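Local atomic coordinates of calcium homeostasis modulator 1 (Oryzias latipes, PDB entry 6LMT), a protein that probably forms a large-pore ion channel of the calcium homeostasis modulator family, assembled from eight copies around a central pore in the membrane. Residues Glu249-Ser252 with Gly253-Gln256; Ile130-Ile134 with Glu135-Asn139; Ser93-Arg96 with Tyr97-Cys100. All blocks are in the same frame, centred on the assembly; numbering follows the deposited sequence.

Along the chain contact 3 comes first, then contact 2, then contact 1. Contact 3 is about two turns of the short helix 92-105, and contact 1 is about two turns near the end of the long helix 210-258; their centres lie 61 Å apart. Contact 2 holds no alpha-helix, just a short 3-10 turn in the loop between helices 122-128 and 148-155. Centre to centre, it is 52 Å from contact 3 and 91 Å from contact 1, and it lies across the chain's centre from both. The three do not touch, but helix 210-258 packs against contact 3 and carries contact 1 far outward, to another subunit of the eight.

Contact 1. Residues Glu249-Ser252 with Gly253-Gln256; sequences ENIS and GEMQ
Met255 N donates to Ile251 O at 2.7 Å, the one backbone bond of normal strength between Glu249-Ser252 and Gly253-Gln256. The neighbouring bonds are weak. Gln256 N reaches Ser252 O at 3.1 Å with a bent N-H, and Glu254 N divides itself between Asn250 O, four residues back, and Ile251 O, three back. Gly253 N also makes a weak i to i-3 bond to Asn250 O. The bonds belong to the end region of the long alpha-helix 210-258, where several i to i-3 and i to i-4 pairs are weak. Glycine leaves the backbone bare at the exposed position of Gly253. Ser252 turns its hydroxyl back to Phe248 O, the usual way for a serine inside a helix to satisfy its polar end on the preceding turn.

Two side chains reach back to Ile251. Met255 runs beside it, pointing the same way, and its CE comes to 4.0 Å from Ile251 CG2. The methionine chain folds at chi2 (-59°) and again at chi3, which carries CE back over the preceding turn. A flexible, unbranched thioether suits this buried place because it can shape itself both to the isoleucine and to Tyr216 of a second subunit, on which it packs. Glu254 approaches at a slant: its OE1 stands 3.6 Å from Ile251 CD1, and the same oxygen forms a salt bridge with Lys213 of that second subunit. Glutamate's extended chain is long enough to carry its charge to the neighbour, while the CD1 methyl of Ile251 approaches OE1 from within the same helix.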
loop_
_atom_site.group_PDB
_atom_site.type_symbol
_atom_site.label_atom_id
_atom_site.label_comp_id
_atom_site.label_asym_id
_atom_site.label_seq_id
_atom_site.Cartn_x
_atom_site.Cartn_y
_atom_site.Cartn_z
ATOM N N GLU A 249 39.966 24.572 25.836
ATOM C CA GLU A 249 41.285 25.034 26.264
ATOM C C GLU A 249 41.687 24.403 27.589
ATOM O O GLU A 249 42.865 24.108 27.819
ATOM C CB GLU A 249 41.312 26.558 26.389
ATOM C CG GLU A 249 41.191 27.300 25.079
ATOM C CD GLU A 249 42.355 27.046 24.145
ATOM O OE1 GLU A 249 43.496 26.885 24.634
ATOM O OE2 GLU A 249 42.125 26.996 22.919
ATOM N N ASN A 250 40.717 24.192 28.474
ATOM C CA ASN A 250 41.022 23.655 29.792
ATOM C C ASN A 250 40.808 22.149 29.840
ATOM O O ASN A 250 41.584 21.417 30.469
ATOM C CB ASN A 250 40.157 24.365 30.831
ATOM C CG ASN A 250 40.364 25.868 30.821
ATOM O OD1 ASN A 250 39.457 26.627 30.488
ATOM N ND2 ASN A 250 41.571 26.302 31.168
ATOM N N ILE A 251 39.769 21.663 29.162
ATOM C CA ILE A 251 39.414 20.260 29.304
ATOM C C ILE A 251 40.336 19.369 28.482
ATOM O O ILE A 251 40.640 18.246 28.900
ATOM C CB ILE A 251 37.926 20.087 28.964
ATOM C CG1 ILE A 251 37.124 20.982 29.900
ATOM C CG2 ILE A 251 37.459 18.651 29.118
ATOM C CD1 ILE A 251 37.291 20.654 31.365
ATOM N N SER A 252 40.858 19.857 27.348
ATOM C CA SER A 252 41.904 19.105 26.657
ATOM C C SER A 252 43.210 19.084 27.438
ATOM O O SER A 252 44.033 18.192 27.210
ATOM C CB SER A 252 42.163 19.665 25.262
ATOM O OG SER A 252 42.683 20.979 25.345
ATOM N N GLY A 253 43.413 20.033 28.355
ATOM C CA GLY A 253 44.499 19.898 29.313
ATOM C C GLY A 253 44.296 18.720 30.246
ATOM O O GLY A 253 45.260 18.116 30.723
ATOM N N GLU A 254 43.034 18.381 30.523
ATOM C CA GLU A 254 42.734 17.150 31.250
ATOM C C GLU A 254 42.681 15.937 30.327
ATOM O O GLU A 254 43.108 14.846 30.721
ATOM C CB GLU A 254 41.421 17.304 32.010
ATOM C CG GLU A 254 41.534 18.169 33.244
ATOM C CD GLU A 254 40.197 18.439 33.887
ATOM O OE1 GLU A 254 39.169 18.166 33.237
ATOM O OE2 GLU A 254 40.169 18.906 35.047
ATOM N N MET A 255 42.203 16.105 29.089
ATOM C CA MET A 255 42.128 15.008 28.123
ATOM C C MET A 255 43.498 14.534 27.638
ATOM O O MET A 255 43.558 13.523 26.926
ATOM C CB MET A 255 41.283 15.400 26.904
ATOM C CG MET A 255 39.796 15.655 27.159
ATOM S SD MET A 255 38.853 14.286 27.850
ATOM C CE MET A 255 38.593 14.836 29.531
ATOM N N GLN A 256 44.574 15.252 27.975
ATOM C CA GLN A 256 45.929 14.728 27.833
ATOM C C GLN A 256 46.085 13.397 28.559
ATOM O O GLN A 256 46.269 12.347 27.935
ATOM C CB GLN A 256 46.931 15.747 28.380
ATOM C CG GLN A 256 47.040 17.021 27.575
ATOM C CD GLN A 256 47.881 18.073 28.263
ATOM O OE1 GLN A 256 48.351 17.877 29.382
ATOM N NE2 GLN A 256 48.061 19.207 27.603
#

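Contact 2. Residues Ile130-Ile134 with Glu135-Asn139; sequences INLDI and EKFGN. With Y01 (cholesterol hemisuccinate), chain J.
Asp133 and Glu135 bring two carboxylates together: Asp133 OD1 lies 2.9 Å from Glu135 OE1, their planes 67° apart. The pair would probably be unfavourable if both are charged, though the positions of exposed acidic ends are often uncertain at this resolution. Glu135 reaches there because its chain bends at chi2 (81°).

From Asp133 the backbone makes a short 3-10 turn in the loop joining helices 122-128 and 148-155. Lys136 N donates to Asp133 O at 3.3 Å along a nearly straight N-H (168°), and a weaker bond follows from Phe137 N to Ile134 O.

The apolar side chains gather round Phe137. Ile134 CD1 meets the edge of the Phe137 ring at CD2 (3.7 Å), while Leu132 CD2 comes obliquely to CE2, each side chain crossing the phenylalanine at about a right angle. Lys136 CB covers one ring face, and Tyr176 of helix 167-202 meets the ring too. Branched aliphatics suit a place between the aromatic ring and helix 167-202, where they touch both: Leu132 meets Ala173 and Ile134 meets Val169. Asn131 belongs to a pocket for bound cholesterol hemisuccinate, with Asn131 O 3.5 Å from OAF of the ligand.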
loop_
_atom_site.group_PDB
_atom_site.type_symbol
_atom_site.label_atom_id
_atom_site.label_comp_id
_atom_site.label_asym_id
_atom_site.label_seq_id
_atom_site.Cartn_x
_atom_site.Cartn_y
_atom_site.Cartn_z
ATOM N N ILE A 130 -40.210 17.235 14.542
ATOM C CA ILE A 130 -41.437 17.554 15.263
ATOM C C ILE A 130 -42.334 18.491 14.480
ATOM O O ILE A 130 -43.469 18.736 14.893
ATOM C CB ILE A 130 -41.178 18.198 16.637
ATOM C CG1 ILE A 130 -40.436 19.511 16.476
ATOM C CG2 ILE A 130 -40.412 17.278 17.533
ATOM C CD1 ILE A 130 -40.398 20.309 17.722
ATOM N N ASN A 131 -41.849 19.034 13.375
ATOM C CA ASN A 131 -42.624 19.879 12.489
ATOM C C ASN A 131 -43.302 19.091 11.391
ATOM O O ASN A 131 -43.912 19.689 10.508
ATOM C CB ASN A 131 -41.731 20.946 11.866
ATOM C CG ASN A 131 -41.277 21.967 12.860
ATOM O OD1 ASN A 131 -42.054 22.436 13.677
ATOM N ND2 ASN A 131 -40.009 22.308 12.809
ATOM N N LEU A 132 -43.207 17.772 11.421
ATOM C CA LEU A 132 -43.796 16.958 10.382
ATOM C C LEU A 132 -45.298 16.862 10.544
ATOM O O LEU A 132 -45.861 17.138 11.602
ATOM C CB LEU A 132 -43.202 15.560 10.374
ATOM C CG LEU A 132 -41.798 15.466 9.809
ATOM C CD1 LEU A 132 -41.277 14.095 10.033
ATOM C CD2 LEU A 132 -41.842 15.765 8.348
ATOM N N ASP A 133 -45.943 16.476 9.457
ATOM C CA ASP A 133 -47.373 16.203 9.401
ATOM C C ASP A 133 -47.459 14.727 9.048
ATOM O O ASP A 133 -47.360 14.362 7.876
ATOM C CB ASP A 133 -48.046 17.087 8.362
ATOM C CG ASP A 133 -49.539 17.081 8.469
ATOM O OD1 ASP A 133 -50.070 16.418 9.377
ATOM O OD2 ASP A 133 -50.190 17.744 7.638
ATOM N N ILE A 134 -47.629 13.870 10.056
ATOM C CA ILE A 134 -47.270 12.464 9.898
ATOM C C ILE A 134 -48.293 11.669 9.101
ATOM O O ILE A 134 -48.041 10.507 8.755
ATOM C CB ILE A 134 -47.019 11.892 11.304
ATOM C CG1 ILE A 134 -46.036 10.723 11.244
ATOM C CG2 ILE A 134 -48.310 11.468 11.943
ATOM C CD1 ILE A 134 -44.672 11.133 10.743
ATOM N N GLU A 135 -49.422 12.281 8.744
ATOM C CA GLU A 135 -50.420 11.615 7.920
ATOM C C GLU A 135 -49.986 11.466 6.470
ATOM O O GLU A 135 -50.650 10.754 5.711
ATOM C CB GLU A 135 -51.738 12.376 7.995
ATOM C CG GLU A 135 -52.492 12.167 9.289
ATOM C CD GLU A 135 -52.003 13.027 10.440
ATOM O OE1 GLU A 135 -51.104 13.866 10.235
ATOM O OE2 GLU A 135 -52.526 12.853 11.562
ATOM N N LYS A 136 -48.894 12.111 6.072
ATOM C CA LYS A 136 -48.360 12.007 4.723
ATOM C C LYS A 136 -47.431 10.819 4.537
ATOM O O LYS A 136 -46.887 10.653 3.443
ATOM C CB LYS A 136 -47.598 13.284 4.385
ATOM C CG LYS A 136 -48.457 14.515 4.288
ATOM C CD LYS A 136 -47.592 15.758 4.274
ATOM C CE LYS A 136 -46.762 15.850 3.013
ATOM N NZ LYS A 136 -45.998 17.119 2.967
ATOM N N PHE A 137 -47.231 9.998 5.564
ATOM C CA PHE A 137 -46.098 9.086 5.619
ATOM C C PHE A 137 -46.464 7.647 5.934
ATOM O O PHE A 137 -45.661 6.756 5.647
ATOM C CB PHE A 137 -45.092 9.595 6.663
ATOM C CG PHE A 137 -44.465 10.891 6.286
ATOM C CD1 PHE A 137 -44.029 11.106 4.996
ATOM C CD2 PHE A 137 -44.491 11.954 7.157
ATOM C CE1 PHE A 137 -43.509 12.310 4.627
ATOM C CE2 PHE A 137 -43.990 13.164 6.782
ATOM C CZ PHE A 137 -43.497 13.340 5.515
ATOM N N GLY A 138 -47.635 7.389 6.510
ATOM C CA GLY A 138 -47.996 6.032 6.871
ATOM C C GLY A 138 -49.422 5.866 7.343
ATOM O O GLY A 138 -50.348 6.389 6.715
ATOM N N ASN A 139 -49.610 5.107 8.427
ATOM C CA ASN A 139 -50.917 5.002 9.061
ATOM C C ASN A 139 -51.364 6.361 9.586
ATOM O O ASN A 139 -50.553 7.186 10.015
ATOM C CB ASN A 139 -50.890 3.996 10.218
ATOM C CG ASN A 139 -50.924 2.547 9.751
ATOM O OD1 ASN A 139 -51.667 2.192 8.838
ATOM N ND2 ASN A 139 -50.134 1.699 10.397
HETATM C CAA Y01 J . -26.200 30.274 7.628
HETATM C CBA Y01 J . -26.051 28.791 7.345
HETATM C CAB Y01 J . -25.243 28.121 8.442
HETATM C CAN Y01 J . -27.412 28.122 7.162
HETATM C CAJ Y01 J . -28.330 28.164 8.355
HETATM C CAO Y01 J . -29.778 27.996 7.970
HETATM C CBB Y01 J . -30.795 27.958 9.123
HETATM C CAC Y01 J . -30.442 29.021 10.159
HETATM C CBE Y01 J . -32.224 28.110 8.558
HETATM C CAP Y01 J . -32.426 27.281 7.257
HETATM C CAQ Y01 J . -33.779 26.567 7.385
HETATM C CBG Y01 J . -34.528 27.469 8.354
HETATM C CBI Y01 J . -33.476 27.785 9.435
HETATM C CAE Y01 J . -33.177 26.571 10.322
HETATM C CAU Y01 J . -34.088 28.919 10.267
HETATM C CAS Y01 J . -35.437 28.522 10.886
HETATM C CBF Y01 J . -36.478 28.010 9.873
HETATM C CBD Y01 J . -35.852 26.977 8.916
HETATM C CAK Y01 J . -36.837 26.636 7.807
HETATM C CAI Y01 J . -38.149 26.232 8.391
HETATM C CAZ Y01 J . -38.523 26.511 9.631
HETATM C CAV Y01 J . -39.821 25.970 10.184
HETATM C CBH Y01 J . -37.758 27.445 10.565
HETATM C CAD Y01 J . -37.399 26.665 11.844
HETATM C CAT Y01 J . -38.743 28.581 10.925
HETATM C CAR Y01 J . -40.082 28.065 11.471
HETATM C CBC Y01 J . -40.761 27.103 10.525
HETATM O OAW Y01 J . -41.941 26.522 11.156
HETATM C CAY Y01 J . -42.801 25.843 10.399
HETATM O OAG Y01 J . -42.858 25.926 9.206
HETATM C CAM Y01 J . -43.689 24.949 11.216
HETATM C CAL Y01 J . -44.557 24.026 10.382
HETATM C CAX Y01 J . -45.482 23.116 11.170
HETATM O OAH Y01 J . -45.488 23.210 12.414
HETATM O OAF Y01 J . -46.192 22.312 10.535
#

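Contact 3. Residues Ser93-Arg96 with Tyr97-Cys100; sequences SVLR and YMLC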
loop_
_atom_site.group_PDB
_atom_site.type_symbol
_atom_site.label_atom_id
_atom_site.label_comp_id
_atom_site.label_asym_id
_atom_site.label_seq_id
_atom_site.Cartn_x
_atom_site.Cartn_y
_atom_site.Cartn_z
ATOM N N SER A 93 -6.695 51.678 3.036
ATOM C CA SER A 93 -7.212 50.748 2.041
ATOM C C SER A 93 -6.400 49.466 1.986
ATOM O O SER A 93 -6.945 48.410 1.653
ATOM C CB SER A 93 -7.230 51.390 0.658
ATOM O OG SER A 93 -5.914 51.543 0.163
ATOM N N VAL A 94 -5.104 49.537 2.287
ATOM C CA VAL A 94 -4.269 48.343 2.317
ATOM C C VAL A 94 -4.603 47.491 3.532
ATOM O O VAL A 94 -4.612 46.258 3.457
ATOM C CB VAL A 94 -2.784 48.748 2.277
ATOM C CG1 VAL A 94 -1.865 47.546 2.396
ATOM C CG2 VAL A 94 -2.494 49.478 0.998
ATOM N N LEU A 95 -4.931 48.130 4.655
ATOM C CA LEU A 95 -5.354 47.385 5.833
ATOM C C LEU A 95 -6.727 46.760 5.627
ATOM O O LEU A 95 -6.963 45.627 6.055
ATOM C CB LEU A 95 -5.365 48.295 7.055
ATOM C CG LEU A 95 -4.022 48.867 7.491
ATOM C CD1 LEU A 95 -4.217 49.847 8.621
ATOM C CD2 LEU A 95 -3.065 47.777 7.899
ATOM N N ARG A 96 -7.645 47.484 4.980
ATOM C CA ARG A 96 -8.951 46.910 4.686
ATOM C C ARG A 96 -8.859 45.785 3.673
ATOM O O ARG A 96 -9.619 44.816 3.763
ATOM C CB ARG A 96 -9.922 47.967 4.170
ATOM C CG ARG A 96 -10.443 48.920 5.219
ATOM C CD ARG A 96 -11.672 49.650 4.702
ATOM N NE ARG A 96 -11.387 50.506 3.555
ATOM C CZ ARG A 96 -11.067 51.790 3.649
ATOM N NH1 ARG A 96 -11.002 52.371 4.837
ATOM N NH2 ARG A 96 -10.827 52.495 2.556
ATOM N N TYR A 97 -7.939 45.887 2.713
ATOM C CA TYR A 97 -7.807 44.830 1.722
ATOM C C TYR A 97 -7.208 43.583 2.344
ATOM O O TYR A 97 -7.580 42.461 1.994
ATOM C CB TYR A 97 -6.950 45.298 0.551
ATOM C CG TYR A 97 -6.957 44.288 -0.540
ATOM C CD1 TYR A 97 -8.066 44.167 -1.347
ATOM C CD2 TYR A 97 -5.896 43.417 -0.733
ATOM C CE1 TYR A 97 -8.118 43.239 -2.320
ATOM C CE2 TYR A 97 -5.945 42.470 -1.716
ATOM C CZ TYR A 97 -7.065 42.393 -2.507
ATOM O OH TYR A 97 -7.176 41.470 -3.509
ATOM N N MET A 98 -6.286 43.777 3.274
ATOM C CA MET A 98 -5.616 42.689 3.968
ATOM C C MET A 98 -6.583 41.906 4.841
ATOM O O MET A 98 -6.561 40.671 4.855
ATOM C CB MET A 98 -4.530 43.321 4.805
ATOM C CG MET A 98 -3.539 42.491 5.448
ATOM S SD MET A 98 -2.695 43.794 6.357
ATOM C CE MET A 98 -1.970 44.769 5.049
ATOM N N LEU A 99 -7.426 42.622 5.584
ATOM C CA LEU A 99 -8.457 41.999 6.401
ATOM C C LEU A 99 -9.468 41.250 5.548
ATOM O O LEU A 99 -9.922 40.166 5.926
ATOM C CB LEU A 99 -9.150 43.071 7.230
ATOM C CG LEU A 99 -10.306 42.675 8.131
ATOM C CD1 LEU A 99 -9.862 41.704 9.198
ATOM C CD2 LEU A 99 -10.879 43.914 8.747
ATOM N N CYS A 100 -9.816 41.802 4.390
ATOM C CA CYS A 100 -10.747 41.135 3.495
ATOM C C CYS A 100 -10.139 39.880 2.884
ATOM O O CYS A 100 -10.854 38.913 2.629
ATOM C CB CYS A 100 -11.196 42.111 2.413
ATOM S SG CYS A 100 -12.455 41.488 1.304
#
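Four successive backbone bonds join Ser93-Arg96 to Tyr97-Cys100, each from an amide to the carbonyl four residues earlier. Tyr97 N to Ser93 O is 2.9 Å long. Met98 N to Val94 O follows at 3.0 Å, and Leu99 N to Leu95 O is the straightest of the set, with an N-H...O angle of 165°. Cys100 N to Arg96 O completes the run, so every carbonyl of the first segment has an amide partner. This is regular alpha-helix, about two turns of the short helix 92-105, packed against both helix 74-82 and helix 210-258 of the same chain.

Among the apolar contacts, Met98 does most of the reaching. With CG opposite its own backbone N (chi1 -170°) and a single bend at chi3 (-66°), the chain runs back along the helix to bring Met98 CE within 3.8 Å of Val94 CG1. The two side chains meet at a slant. Leu95 CD2 lies further from the same methyl, Met98 CE, at 4.3 Å. A slender methionine suits a place shared by several neighbours: Leu77 of helix 74-82 and Trp217 of helix 210-258 also touch it. Val94 and Leu95, both buried, divide between those helices, Val94 meeting Thr214 and Leu95 meeting Leu77.

Polar side chains take the other sides. The Tyr97 side chain leads away from the Ser93-Arg96 turn and packs on Phe211 and Thr214. Tyrosine suits the spot because its ring can pack there while its OH reaches Arg203 in a hydrogen bond; a bound cholesterol hemisuccinate lies about 6 Å from this side chain. The exposed Arg96 bends at chi3, which lays one guanidinium face, off-centre, toward the backbone N of Ser93.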